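Local coordinates for extracellular solute-binding protein (Bordetella parapertussis, PDB 3PU5), which probably serves as the extracytoplasmic binding protein of a transport system, capturing a small solute, possibly a polyamine, between two lobes, at residues D109-V113 / P295-V300; S151-R155 / F192-N196. All blocks are in the same frame, centred on the assembly; numbering follows the deposited sequence.

Interaction 1 of 2, residues D109-V113 / P295-V300; sequences DYSSV and PSIDSV
Tyr-110 extends its hydroxyl to the backbone carbonyl of Pro-295, where the segment 295-300 begins. Tyr-110 OH donates to Pro-295 O at 3.1 Å. The C=O...donor angle of 154° makes the approach nearly end-on, and the donor sits slightly out of the carbonyl plane. On the ring of Pro-295, CG packs 3.5 Å from Ser-112 OG; that hydroxyl has its polar partner in Ser-239 OG, and it lies in the plane of the Tyr-110 ring, at its edge. Ser-296 contributes through its carbonyl: its O accepts the Ser-299 N-H at 3.0 Å, closing a type I turn, and takes the Ser-299 hydroxyl from the same face. This turn presents Ile-297, whose CA lies 3.3 Å from Tyr-110 OH. Its side chain crosses the phenol at about a right angle, CG1 coming within 4.2 Å of Tyr-110 CE2. Val-300 then folds back over the phenol. Its CG2 stands 4.1 Å above one ring face, offset toward the rim, while CG1 approaches Tyr-110 CE1 to 3.8 Å. Tyr-110 can reach across because its CG stands between backbone N and carbonyl carbon (chi1 66°), aiming the ring at the turn; its buried OH is thereby satisfied by a main-chain acceptor. Nearby, Lys-96 NZ donates to Ile-297 O and Val-300 O, and the ring of Phe-97 meets that of Tyr-110 with nearly parallel planes. Strand 111-117 pairs antiparallel with strand 238-246, and the turn packs against the start of the former and Ser-239 of the latter, a location consistent with the interlobe connection of a two-lobed type II periplasmic binding protein.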
loop_
_atom_site.group_PDB
_atom_site.type_symbol
_atom_site.label_atom_id
_atom_site.label_comp_id
_atom_site.label_asym_id
_atom_site.label_seq_id
_atom_site.Cartn_x
_atom_site.Cartn_y
_atom_site.Cartn_z
ATOM N N ASP A 109 -5.344 -4.589 2.851
ATOM C CA ASP A 109 -4.130 -5.307 2.461
ATOM C C ASP A 109 -2.977 -4.310 2.562
ATOM O O ASP A 109 -3.204 -3.113 2.721
ATOM C CB ASP A 109 -4.248 -5.936 1.051
ATOM C CG ASP A 109 -4.203 -4.904 -0.080
ATOM O OD1 ASP A 109 -3.165 -4.230 -0.232
ATOM O OD2 ASP A 109 -5.192 -4.786 -0.838
ATOM N N TYR A 110 -1.745 -4.790 2.510
ATOM C CA TYR A 110 -0.620 -3.866 2.403
ATOM C C TYR A 110 0.388 -4.353 1.355
ATOM O O TYR A 110 0.676 -5.547 1.262
ATOM C CB TYR A 110 0.022 -3.562 3.784
ATOM C CG TYR A 110 0.710 -4.730 4.463
ATOM C CD1 TYR A 110 2.027 -5.045 4.167
ATOM C CD2 TYR A 110 0.045 -5.511 5.414
ATOM C CE1 TYR A 110 2.662 -6.106 4.782
ATOM C CE2 TYR A 110 0.677 -6.584 6.028
ATOM C CZ TYR A 110 1.981 -6.878 5.703
ATOM O OH TYR A 110 2.628 -7.939 6.297
ATOM N N SER A 111 0.860 -3.431 0.523
ATOM C CA SER A 111 2.001 -3.699 -0.352
ATOM C C SER A 111 3.168 -2.876 0.161
ATOM O O SER A 111 2.961 -1.781 0.695
ATOM C CB SER A 111 1.687 -3.364 -1.816
ATOM O OG SER A 111 1.477 -1.977 -1.990
ATOM N N SER A 112 4.386 -3.404 0.020
ATOM C CA SER A 112 5.538 -2.863 0.738
ATOM C C SER A 112 6.684 -2.440 -0.166
ATOM O O SER A 112 7.168 -3.235 -0.977
ATOM C CB SER A 112 6.074 -3.899 1.738
ATOM O OG SER A 112 5.057 -4.311 2.618
ATOM N N VAL A 113 7.126 -1.196 -0.010
ATOM C CA VAL A 113 8.312 -0.729 -0.705
ATOM C C VAL A 113 9.564 -1.134 0.065
ATOM O O VAL A 113 9.731 -0.787 1.242
ATOM C CB VAL A 113 8.307 0.793 -0.918
ATOM C CG1 VAL A 113 9.568 1.222 -1.681
ATOM C CG2 VAL A 113 7.053 1.213 -1.685
ATOM N N PRO A 295 7.346 -9.364 3.896
ATOM C CA PRO A 295 7.787 -8.717 5.145
ATOM C C PRO A 295 6.752 -8.932 6.247
ATOM O O PRO A 295 5.548 -8.926 5.977
ATOM C CB PRO A 295 7.853 -7.227 4.768
ATOM C CG PRO A 295 6.841 -7.102 3.622
ATOM C CD PRO A 295 7.055 -8.378 2.836
ATOM N N SER A 296 7.230 -9.117 7.472
ATOM C CA SER A 296 6.376 -9.409 8.615
ATOM C C SER A 296 5.367 -8.297 8.888
ATOM O O SER A 296 5.684 -7.114 8.800
ATOM C CB SER A 296 7.239 -9.629 9.864
ATOM O OG SER A 296 6.419 -9.854 10.993
ATOM N N ILE A 297 4.156 -8.697 9.253
ATOM C CA ILE A 297 3.089 -7.762 9.566
ATOM C C ILE A 297 3.527 -6.815 10.682
ATOM O O ILE A 297 3.136 -5.643 10.706
ATOM C CB ILE A 297 1.785 -8.515 9.952
ATOM C CG1 ILE A 297 0.599 -7.557 10.097
ATOM C CG2 ILE A 297 1.979 -9.341 11.227
ATOM C CD1 ILE A 297 -0.726 -8.289 10.334
ATOM N N ASP A 298 4.371 -7.316 11.583
ATOM C CA ASP A 298 4.817 -6.533 12.728
ATOM C C ASP A 298 5.928 -5.556 12.388
ATOM O O ASP A 298 6.116 -4.576 13.088
ATOM C CB ASP A 298 5.294 -7.465 13.849
ATOM C CG ASP A 298 4.219 -8.431 14.287
ATOM O OD1 ASP A 298 4.507 -9.646 14.395
ATOM O OD2 ASP A 298 3.075 -7.969 14.499
ATOM N N SER A 299 6.660 -5.824 11.313
ATOM C CA SER A 299 7.843 -5.039 10.985
ATOM C C SER A 299 7.593 -3.859 10.036
ATOM O O SER A 299 8.365 -2.896 10.030
ATOM C CB SER A 299 8.922 -5.944 10.384
ATOM O OG SER A 299 8.540 -6.377 9.086
ATOM N N VAL A 300 6.545 -3.931 9.219
ATOM C CA VAL A 300 6.361 -2.914 8.175
ATOM C C VAL A 300 5.994 -1.562 8.776
ATOM O O VAL A 300 5.351 -1.496 9.820
ATOM C CB VAL A 300 5.316 -3.325 7.094
ATOM C CG1 VAL A 300 5.778 -4.577 6.342
ATOM C CG2 VAL A 300 3.933 -3.538 7.705
#

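Interaction 2 of 2, residues S151-R155 / F192-N196; sequences SSNVR and FTAFN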
loop_
_atom_site.group_PDB
_atom_site.type_symbol
_atom_site.label_atom_id
_atom_site.label_comp_id
_atom_site.label_asym_id
_atom_site.label_seq_id
_atom_site.Cartn_x
_atom_site.Cartn_y
_atom_site.Cartn_z
ATOM N N SER A 151 6.354 13.335 -8.094
ATOM C CA SER A 151 5.107 13.775 -8.721
ATOM C C SER A 151 4.262 12.676 -9.360
ATOM O O SER A 151 3.229 12.973 -9.957
ATOM C CB SER A 151 5.408 14.819 -9.801
ATOM O OG SER A 151 6.158 15.886 -9.255
ATOM N N SER A 152 4.676 11.419 -9.256
ATOM C CA SER A 152 4.022 10.384 -10.049
ATOM C C SER A 152 3.076 9.456 -9.283
ATOM O O SER A 152 2.570 8.483 -9.839
ATOM C CB SER A 152 5.066 9.575 -10.821
ATOM O OG SER A 152 5.713 10.389 -11.784
ATOM N N ASN A 153 2.828 9.764 -8.019
ATOM C CA ASN A 153 1.977 8.919 -7.187
ATOM C C ASN A 153 2.427 7.452 -7.202
ATOM O O ASN A 153 1.612 6.532 -7.389
ATOM C CB ASN A 153 0.496 9.032 -7.597
ATOM C CG ASN A 153 -0.431 8.298 -6.631
ATOM O OD1 ASN A 153 -0.491 8.619 -5.438
ATOM N ND2 ASN A 153 -1.148 7.295 -7.144
ATOM N N VAL A 154 3.729 7.246 -7.014
ATOM C CA VAL A 154 4.282 5.904 -6.916
ATOM C C VAL A 154 5.005 5.729 -5.575
ATOM O O VAL A 154 6.053 5.088 -5.497
ATOM C CB VAL A 154 5.192 5.563 -8.113
ATOM C CG1 VAL A 154 4.346 5.274 -9.335
ATOM C CG2 VAL A 154 6.172 6.693 -8.401
ATOM N N ARG A 155 4.419 6.317 -4.530
ATOM C CA ARG A 155 4.895 6.203 -3.146
ATOM C C ARG A 155 6.244 6.867 -2.874
ATOM O O ARG A 155 6.956 6.480 -1.936
ATOM C CB ARG A 155 4.920 4.743 -2.678
ATOM C CG ARG A 155 3.594 4.035 -2.784
ATOM C CD ARG A 155 2.532 4.735 -1.971
ATOM N NE ARG A 155 1.237 4.080 -2.085
ATOM C CZ ARG A 155 0.122 4.523 -1.503
ATOM N NH1 ARG A 155 0.140 5.632 -0.767
ATOM N NH2 ARG A 155 -1.019 3.861 -1.659
ATOM N N PHE A 192 11.492 7.176 -11.711
ATOM C CA PHE A 192 10.484 6.420 -12.434
ATOM C C PHE A 192 9.061 6.862 -12.109
ATOM O O PHE A 192 8.793 7.396 -11.036
ATOM C CB PHE A 192 10.670 4.909 -12.230
ATOM C CG PHE A 192 10.416 4.439 -10.820
ATOM C CD1 PHE A 192 9.135 4.139 -10.398
ATOM C CD2 PHE A 192 11.470 4.263 -9.927
ATOM C CE1 PHE A 192 8.899 3.691 -9.100
ATOM C CE2 PHE A 192 11.243 3.817 -8.642
ATOM C CZ PHE A 192 9.958 3.531 -8.225
ATOM N N THR A 193 8.154 6.619 -13.047
ATOM C CA THR A 193 6.824 7.192 -12.983
ATOM C C THR A 193 5.707 6.147 -12.937
ATOM O O THR A 193 4.539 6.504 -12.881
ATOM C CB THR A 193 6.565 8.103 -14.198
ATOM O OG1 THR A 193 6.711 7.333 -15.393
ATOM C CG2 THR A 193 7.539 9.267 -14.230
ATOM N N ALA A 194 6.051 4.864 -12.978
ATOM C CA ALA A 194 5.027 3.823 -12.889
ATOM C C ALA A 194 5.433 2.675 -11.960
ATOM O O ALA A 194 6.622 2.396 -11.783
ATOM C CB ALA A 194 4.682 3.292 -14.268
ATOM N N PHE A 195 4.437 2.011 -11.378
ATOM C CA PHE A 195 4.661 0.900 -10.445
ATOM C C PHE A 195 5.481 -0.257 -11.025
ATOM O O PHE A 195 6.232 -0.920 -10.308
ATOM C CB PHE A 195 3.322 0.380 -9.928
ATOM C CG PHE A 195 2.664 1.298 -8.941
ATOM C CD1 PHE A 195 3.266 1.569 -7.719
ATOM C CD2 PHE A 195 1.446 1.891 -9.229
ATOM C CE1 PHE A 195 2.660 2.416 -6.804
ATOM C CE2 PHE A 195 0.834 2.741 -8.317
ATOM C CZ PHE A 195 1.441 3.001 -7.105
ATOM N N ASN A 196 5.337 -0.490 -12.322
ATOM C CA ASN A 196 6.012 -1.597 -12.989
ATOM C C ASN A 196 7.461 -1.259 -13.350
ATOM O O ASN A 196 8.219 -2.127 -13.771
ATOM C CB ASN A 196 5.217 -1.996 -14.239
ATOM C CG ASN A 196 5.773 -3.221 -14.929
ATOM O OD1 ASN A 196 5.935 -4.284 -14.322
ATOM N ND2 ASN A 196 6.052 -3.087 -16.222
#
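The Phe-195 ring receives Val-154 on one face: the methyl CG1 lies 4.1 Å from the ring centroid and 7° off the normal, a CH-pi contact centred on the ring. At the ring edge, near its plane, Arg-155 CG comes 4.4 Å from Phe-195 CE1, whereas Asn-153 O approaches CZ obliquely at 3.5 Å. Trp-213 also meets this phenyl group edge-to-face. The Phe-192 ring is touched obliquely, with Val-154 CG2 4.1 Å from its CE1. Val-154 is thus a buried wedge whose two methyls serve different aromatics: with CG1 anti to the carbonyl carbon (chi1 -75°), that branch faces Phe-195 while CG2 turns to Phe-192. Backbone completes the seat, since CG1 lies 3.8 Å from Thr-193 O. The segments lie where the neighbouring parallel strands 145-148 and 188-192 run out into loops, so the contact joins the C-terminal ends of two strands within an alpha/beta lobe. In type II binding proteins such loops, leading into the helices behind them, commonly border the interlobe cleft. Here both do lead into helices: Arg-155 occupies the N-cap position of helix 156-167, and Asp-197, where helix 197-204 starts, accepts the backbone N-H groups of Thr-193 and Ala-194 with its OD2. Toward the surface, Ser-152 lies over Thr-193, its CB 3.7 Å from Thr-193 CA. Ser-152 OG and Thr-193 CG2 are 3.3 Å apart, a close polar-to-methyl approach, the hydroxyl being hydrogen-bonded to Asn-149 OD1. Beyond CG, the Arg-155 side chain runs on past the phenyl edge, and NH1 forms a salt bridge with Glu-158 OE2.

In the fold
Interaction 1 is the more buried, with none of its touching residues exposed, and its centre lies about 9 Å from the centre of the chain; interaction 2, about 13 Å out, grades from buried Val-154 and Phe-192 to exposed Thr-193. The first couples a tyrosine hydroxyl to a main-chain carbonyl, whereas the second has no hydrogen bond between its segments and relies on methyl, aromatic and backbone packing; Ser-152 OG and Arg-155 NH1 bond to Asn-149 and Glu-158. Their centres stand about 19 Å apart, yet they meet: Val-113 CG2 packs 4.2 Å from Arg-155 CB. Trp-213, on strand 209-213, links them further, touching Ser-111 and Val-113 as well as Phe-192, Phe-195 and Arg-155.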